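Local coordinates for protein TetR family transcriptional regulator (Clostridium perfringens, PDB 6AZH) that probably binds operator DNA as a dimeric TetR-type transcriptional regulator, putatively controlling fatty acid metabolism genes, at residues A[49-52]-A[53-57]; A[67-70]-A[71-75]; A[98-101]-A[102-105]. One frame throughout, in Å; residues are numbered along the deposited sequence.

Contact 1 of 3, residues A[49-52]-A[53-57]; sequences SKEE and IFNFV
Glu51 carries its CG anti to the backbone N (chi1 -178°), whereas one turn later Asn55 turns its CG back beside its own N (chi1 -72°), and these two choices lay the side chains next to each other, pointing the same way. The contact is the N-capped first turns of helix 50-74, the helix that follows the helix-turn-helix of this TetR-family protein. Glu51 CG lies 3.8 Å from Asn55 ND2; the carboxylate and amide planes are nearly parallel, 23° apart, though it is the CG methylene that touches. The acid is not spent on the amide: Glu51 OE2 forms a salt bridge with Arg114 of helix 113-138, whose side chain also touches Asn55.

Ser49 is the N-cap. Its OG accepts from Glu52 N at 3.2 Å, occupying an amide of the first turn that has no earlier helical carbonyl to bind. From there the regular pattern takes over, with Ile53 N bound to Ser49 O at 3.1 Å and Phe54 N to Lys50 O at 2.9 Å. Glu52 extends beyond CG and returns a bond to the chain before the helix, OE1 accepting from Lys48 N.

Ile53 and Phe54 turn to the protein interior. Ile53 lays CG1 3.5 Å from Ser49 O and packs on Ile11 and Ala15 of helix 6-26, while Phe54 meets Phe19 and Tyr24 edge-to-face. Lys50 NZ binds the carbonyl oxygens of Tyr24 and Ser27, joining the helix start to the end of helix 6-26 and the residue just after it. Further along, Phe56 places its CB 3.4 Å from Glu52 O, the same oxygen that accepts from Phe56 N at 3.1 Å.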
# COMPACT_ATOMS: atom_id res chain seq x y z
N SER A 49 7.46 -19.00 -18.80
CA SER A 49 8.14 -17.73 -18.54
C SER A 49 7.93 -17.32 -17.09
O SER A 49 7.07 -17.86 -16.39
CB SER A 49 7.62 -16.63 -19.47
OG SER A 49 6.28 -16.29 -19.13
N LYS A 50 8.71 -16.33 -16.67
CA LYS A 50 8.53 -15.71 -15.36
C LYS A 50 7.12 -15.15 -15.20
O LYS A 50 6.50 -15.28 -14.13
CB LYS A 50 9.58 -14.62 -15.18
CG LYS A 50 9.44 -13.75 -13.97
CD LYS A 50 10.67 -12.87 -13.83
CE LYS A 50 10.58 -11.60 -14.66
NZ LYS A 50 11.89 -10.87 -14.61
N GLU A 51 6.59 -14.53 -16.26
CA GLU A 51 5.25 -13.94 -16.17
C GLU A 51 4.20 -15.01 -15.94
O GLU A 51 3.24 -14.80 -15.20
CB GLU A 51 4.91 -13.15 -17.43
CG GLU A 51 3.52 -12.47 -17.34
CD GLU A 51 3.37 -11.29 -18.30
OE1 GLU A 51 2.87 -11.51 -19.42
OE2 GLU A 51 3.75 -10.15 -17.94
N GLU A 52 4.37 -16.18 -16.57
CA GLU A 52 3.41 -17.26 -16.32
C GLU A 52 3.50 -17.72 -14.87
O GLU A 52 2.46 -17.99 -14.25
CB GLU A 52 3.65 -18.42 -17.29
CG GLU A 52 3.12 -18.15 -18.69
CD GLU A 52 2.94 -19.42 -19.54
OE1 GLU A 52 3.18 -20.54 -19.04
OE2 GLU A 52 2.56 -19.28 -20.73
N ILE A 53 4.71 -17.79 -14.31
CA ILE A 53 4.84 -18.20 -12.91
C ILE A 53 4.15 -17.18 -12.02
O ILE A 53 3.36 -17.54 -11.13
CB ILE A 53 6.30 -18.38 -12.51
CG1 ILE A 53 6.97 -19.52 -13.30
CG2 ILE A 53 6.38 -18.68 -11.00
CD1 ILE A 53 8.48 -19.57 -13.14
N PHE A 54 4.43 -15.90 -12.25
CA PHE A 54 3.82 -14.83 -11.46
C PHE A 54 2.30 -14.93 -11.44
O PHE A 54 1.68 -14.88 -10.38
CB PHE A 54 4.25 -13.47 -12.01
CG PHE A 54 3.72 -12.31 -11.21
CD1 PHE A 54 2.50 -11.73 -11.53
CD2 PHE A 54 4.43 -11.83 -10.12
CE1 PHE A 54 2.01 -10.68 -10.78
CE2 PHE A 54 3.93 -10.77 -9.36
CZ PHE A 54 2.73 -10.20 -9.70
N ASN A 55 1.68 -15.06 -12.63
CA ASN A 55 0.22 -15.04 -12.70
C ASN A 55 -0.38 -16.26 -12.01
O ASN A 55 -1.42 -16.15 -11.33
CB ASN A 55 -0.23 -14.97 -14.16
CG ASN A 55 0.03 -13.61 -14.77
OD1 ASN A 55 0.19 -12.61 -14.07
ND2 ASN A 55 0.08 -13.57 -16.10
N PHE A 56 0.25 -17.42 -12.19
CA PHE A 56 -0.17 -18.63 -11.49
C PHE A 56 -0.12 -18.43 -9.97
O PHE A 56 -1.08 -18.77 -9.26
CB PHE A 56 0.73 -19.79 -11.94
CG PHE A 56 0.76 -20.94 -10.99
CD1 PHE A 56 -0.21 -21.92 -11.04
CD2 PHE A 56 1.79 -21.06 -10.07
CE1 PHE A 56 -0.18 -22.98 -10.17
CE2 PHE A 56 1.82 -22.13 -9.19
CZ PHE A 56 0.84 -23.08 -9.25
N VAL A 57 0.97 -17.84 -9.47
CA VAL A 57 1.11 -17.60 -8.03
C VAL A 57 0.01 -16.66 -7.54
O VAL A 57 -0.64 -16.90 -6.51
CB VAL A 57 2.51 -17.05 -7.69
CG1 VAL A 57 2.59 -16.66 -6.22
CG2 VAL A 57 3.62 -18.09 -8.03

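Contact 2 of 3, residues A[67-70]-A[71-75]; sequences EKLT and DIENL
Asp71 reaches back one turn to Glu67: its N binds Glu67 O at 2.9 Å, and its carboxylate lies near the acid of Glu67, with OD2 4.6 Å from Glu67 OE1. These like charges probably disfavour each other, on an exposed side of the helix. Ile72 follows, its N bonded to Lys68 O and its CG1 3.6 Å from that oxygen, while the side chain packs against Ile132 of helix 113-138.

Glu73 folds its CG beside its own N (chi1 -72°) and then extends, which brings OE2 to 4.1 Å from Leu69 CG as the two side chains pass at a slant. A bridging water donates to Glu73 OE2 at 2.6 Å and to Thr70 OG1 at 3.0 Å, while Glu73 OE1 is held by a salt bridge to Arg131 and Thr70 OG1 is also bonded to His66 O. Asn74 lies side by side with Thr70, ND2 3.6 Å from Thr70 CG2, and its N makes a bent bond to Thr70 O. Leu75 then leaves the helix, its N still bonded to Ile72 O. This is the C-terminal end of a long amphipathic helix, its apolar side on helices 79-96 and 113-138 of the all-helical TetR regulatory domain.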
# COMPACT_ATOMS: atom_id res chain seq x y z
N GLU A 67 -12.07 -17.43 -0.75
CA GLU A 67 -12.77 -18.47 0.00
C GLU A 67 -13.20 -17.96 1.37
O GLU A 67 -14.36 -18.11 1.78
CB GLU A 67 -11.88 -19.70 0.14
CG GLU A 67 -12.46 -20.80 1.03
CD GLU A 67 -11.49 -21.95 1.23
OE1 GLU A 67 -11.55 -22.59 2.30
OE2 GLU A 67 -10.66 -22.19 0.31
N LYS A 68 -12.26 -17.35 2.10
CA LYS A 68 -12.56 -16.88 3.45
C LYS A 68 -13.51 -15.70 3.44
O LYS A 68 -14.35 -15.59 4.35
CB LYS A 68 -11.27 -16.53 4.19
CG LYS A 68 -10.42 -17.75 4.52
CD LYS A 68 -9.61 -17.53 5.78
CE LYS A 68 -8.69 -18.72 6.06
NZ LYS A 68 -9.41 -19.85 6.70
N LEU A 69 -13.41 -14.82 2.44
CA LEU A 69 -14.37 -13.72 2.35
C LEU A 69 -15.76 -14.25 2.01
O LEU A 69 -16.76 -13.82 2.61
CB LEU A 69 -13.92 -12.69 1.32
CG LEU A 69 -14.82 -11.48 1.13
CD1 LEU A 69 -14.99 -10.71 2.44
CD2 LEU A 69 -14.26 -10.57 0.04
N THR A 70 -15.85 -15.18 1.06
CA THR A 70 -17.13 -15.78 0.72
C THR A 70 -17.77 -16.47 1.92
O THR A 70 -18.98 -16.39 2.11
CB THR A 70 -16.97 -16.76 -0.45
OG1 THR A 70 -16.65 -16.03 -1.64
CG2 THR A 70 -18.26 -17.54 -0.69
N ASP A 71 -16.95 -17.12 2.76
CA ASP A 71 -17.50 -17.74 3.97
C ASP A 71 -18.12 -16.70 4.89
O ASP A 71 -19.18 -16.95 5.49
CB ASP A 71 -16.41 -18.50 4.72
CG ASP A 71 -16.00 -19.79 4.04
OD1 ASP A 71 -16.74 -20.27 3.15
OD2 ASP A 71 -14.93 -20.33 4.40
N ILE A 72 -17.46 -15.56 5.05
CA ILE A 72 -18.01 -14.48 5.88
C ILE A 72 -19.31 -13.96 5.28
O ILE A 72 -20.32 -13.77 5.99
CB ILE A 72 -16.97 -13.36 6.06
CG1 ILE A 72 -15.89 -13.83 7.04
CG2 ILE A 72 -17.66 -12.07 6.55
CD1 ILE A 72 -14.76 -12.86 7.20
N GLU A 73 -19.31 -13.73 3.96
CA GLU A 73 -20.52 -13.29 3.27
C GLU A 73 -21.68 -14.27 3.48
O GLU A 73 -22.84 -13.85 3.54
CB GLU A 73 -20.26 -13.14 1.78
CG GLU A 73 -19.40 -11.94 1.39
CD GLU A 73 -19.45 -11.68 -0.09
OE1 GLU A 73 -20.49 -11.18 -0.56
OE2 GLU A 73 -18.45 -11.98 -0.80
N ASN A 74 -21.38 -15.57 3.57
CA ASN A 74 -22.41 -16.59 3.66
C ASN A 74 -23.01 -16.72 5.06
O ASN A 74 -24.06 -17.35 5.20
CB ASN A 74 -21.84 -17.95 3.24
CG ASN A 74 -21.68 -18.09 1.73
OD1 ASN A 74 -22.29 -17.36 0.95
ND2 ASN A 74 -20.86 -19.05 1.31
N LEU A 75 -22.36 -16.17 6.08
CA LEU A 75 -22.88 -16.24 7.44
C LEU A 75 -24.23 -15.56 7.54
O LEU A 75 -24.56 -14.67 6.76
CB LEU A 75 -21.92 -15.58 8.42
CG LEU A 75 -20.47 -16.05 8.47
CD1 LEU A 75 -19.64 -15.04 9.23
CD2 LEU A 75 -20.40 -17.43 9.12
O HOH W 1 -16.23 -13.10 -1.62

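Contact 3 of 3, residues A[98-101]-A[102-105]; sequences RAFF and KMVM
Short helix 98-106, in the all-helical C-terminal domain of a TetR-type regulator, brings its aromatic residues against the side chains that follow four positions later. Phe101 and Met105 form a Met-aromatic contact. The selenium of Met105, a selenomethionine, lies 4.6 Å from the centroid of the Phe101 ring and approaches it obliquely, 48° off the ring normal. Met105 starts with CG beside its own N (chi1 -57°) and bends again at chi2 and chi3, which curls the chain back toward the ring: CG lies 3.6 Å from Phe101 CD2, and the terminal CE is 3.6 Å from Phe101 CZ.

Phe100 has a different partner. Val104 sets its CG2 over one face of the ring in a CH-pi contact, 4.1 Å from the centroid and 23° off the normal, displaced toward the rim. The same methyl is 3.4 Å from Phe100 O, so one methyl touches both the ring and the carbonyl of Phe100. Beneath the side chains the helix is regular, with Val104 N bonded to Phe100 O and Met105 N to Phe101 O at 2.8 Å.

Lys102 runs extended past the carbonyl of Arg98, with CG 3.4 Å from Arg98 O. The guanidinium of Arg98 turns elsewhere, NE bonding to Tyr95 O and NH1 forming a salt bridge with Glu165. Helix 147-165 receives Phe101 on Phe155 and Leu158, and Met105 on Ile159. Met105 also packs on Trp109 of the second subunit. On other sides of the short helix, Phe100 and Val104 rest on Leu62 and Ile58 of helix 50-74, and Ala99 and Met103 on Ile16 of helix 6-26.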
# COMPACT_ATOMS: atom_id res chain seq x y z
N ARG A 98 2.87 -13.10 4.69
CA ARG A 98 3.42 -11.77 4.52
C ARG A 98 4.22 -11.64 3.23
O ARG A 98 4.13 -10.62 2.54
CB ARG A 98 4.29 -11.41 5.72
CG ARG A 98 3.48 -10.80 6.87
CD ARG A 98 4.30 -10.75 8.14
NE ARG A 98 4.37 -12.06 8.77
CZ ARG A 98 5.30 -12.43 9.65
NH1 ARG A 98 6.26 -11.59 10.00
NH2 ARG A 98 5.26 -13.66 10.17
N ALA A 99 5.00 -12.67 2.89
CA ALA A 99 5.77 -12.62 1.65
C ALA A 99 4.85 -12.47 0.44
O ALA A 99 5.09 -11.62 -0.43
CB ALA A 99 6.65 -13.87 1.52
N PHE A 100 3.79 -13.28 0.39
CA PHE A 100 2.83 -13.20 -0.71
C PHE A 100 2.25 -11.80 -0.83
O PHE A 100 2.14 -11.25 -1.94
CB PHE A 100 1.72 -14.24 -0.52
CG PHE A 100 0.61 -14.13 -1.52
CD1 PHE A 100 0.72 -14.70 -2.77
CD2 PHE A 100 -0.56 -13.46 -1.22
CE1 PHE A 100 -0.31 -14.57 -3.73
CE2 PHE A 100 -1.58 -13.36 -2.14
CZ PHE A 100 -1.46 -13.90 -3.40
N PHE A 101 1.86 -11.20 0.29
CA PHE A 101 1.21 -9.89 0.23
C PHE A 101 2.18 -8.81 -0.24
O PHE A 101 1.78 -7.91 -0.99
CB PHE A 101 0.60 -9.54 1.58
CG PHE A 101 -0.51 -8.56 1.48
CD1 PHE A 101 -1.78 -8.99 1.13
CD2 PHE A 101 -0.29 -7.21 1.69
CE1 PHE A 101 -2.82 -8.09 1.02
CE2 PHE A 101 -1.33 -6.30 1.59
CZ PHE A 101 -2.59 -6.74 1.24
N LYS A 102 3.45 -8.89 0.17
CA LYS A 102 4.47 -7.96 -0.33
C LYS A 102 4.66 -8.10 -1.84
O LYS A 102 4.82 -7.10 -2.55
CB LYS A 102 5.80 -8.21 0.37
CG LYS A 102 5.82 -7.79 1.82
CD LYS A 102 7.13 -8.24 2.45
CE LYS A 102 7.07 -8.11 3.95
NZ LYS A 102 8.15 -8.93 4.55
N MSE A 103 4.71 -9.34 -2.32
CA MSE A 103 4.78 -9.61 -3.74
C MSE A 103 3.65 -8.91 -4.48
O MSE A 103 3.88 -8.24 -5.49
CB MSE A 103 4.72 -11.11 -3.98
CG MSE A 103 4.11 -11.48 -5.31
SE MSE A 103 4.16 -13.35 -5.58
CE MSE A 103 2.73 -13.68 -4.56
N VAL A 104 2.42 -9.05 -3.96
CA VAL A 104 1.25 -8.38 -4.55
C VAL A 104 1.45 -6.87 -4.51
O VAL A 104 1.31 -6.18 -5.53
CB VAL A 104 -0.04 -8.78 -3.79
CG1 VAL A 104 -1.21 -7.90 -4.21
CG2 VAL A 104 -0.39 -10.23 -4.05
N MSE A 105 1.75 -6.33 -3.33
CA MSE A 105 1.90 -4.90 -3.18
C MSE A 105 2.96 -4.31 -4.10
O MSE A 105 2.80 -3.20 -4.58
CB MSE A 105 2.22 -4.52 -1.74
CG MSE A 105 1.21 -5.00 -0.78
SE MSE A 105 -0.38 -3.92 -1.09
CE MSE A 105 -1.57 -5.32 -1.90

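In the fold
From the N terminus, the chain passes through helices 6-26, 29-36 and 40-46 before contact 1 opens helix 50-74. Contact 2 closes the same helix, its centre about 27 Å from that of contact 1. Helix 79-96 then leads to contact 3 on helix 98-106. The three follow in series: none nests in or crosses another, and each is local, closing only helical turns. Contacts 1 and 3 nevertheless meet in space, with Val57 O 3.6 Å from Phe100 CE1, which joins the DNA-binding family region to the C-terminal one. Contact 2 touches neither; helix 50-74 itself links it to contact 1.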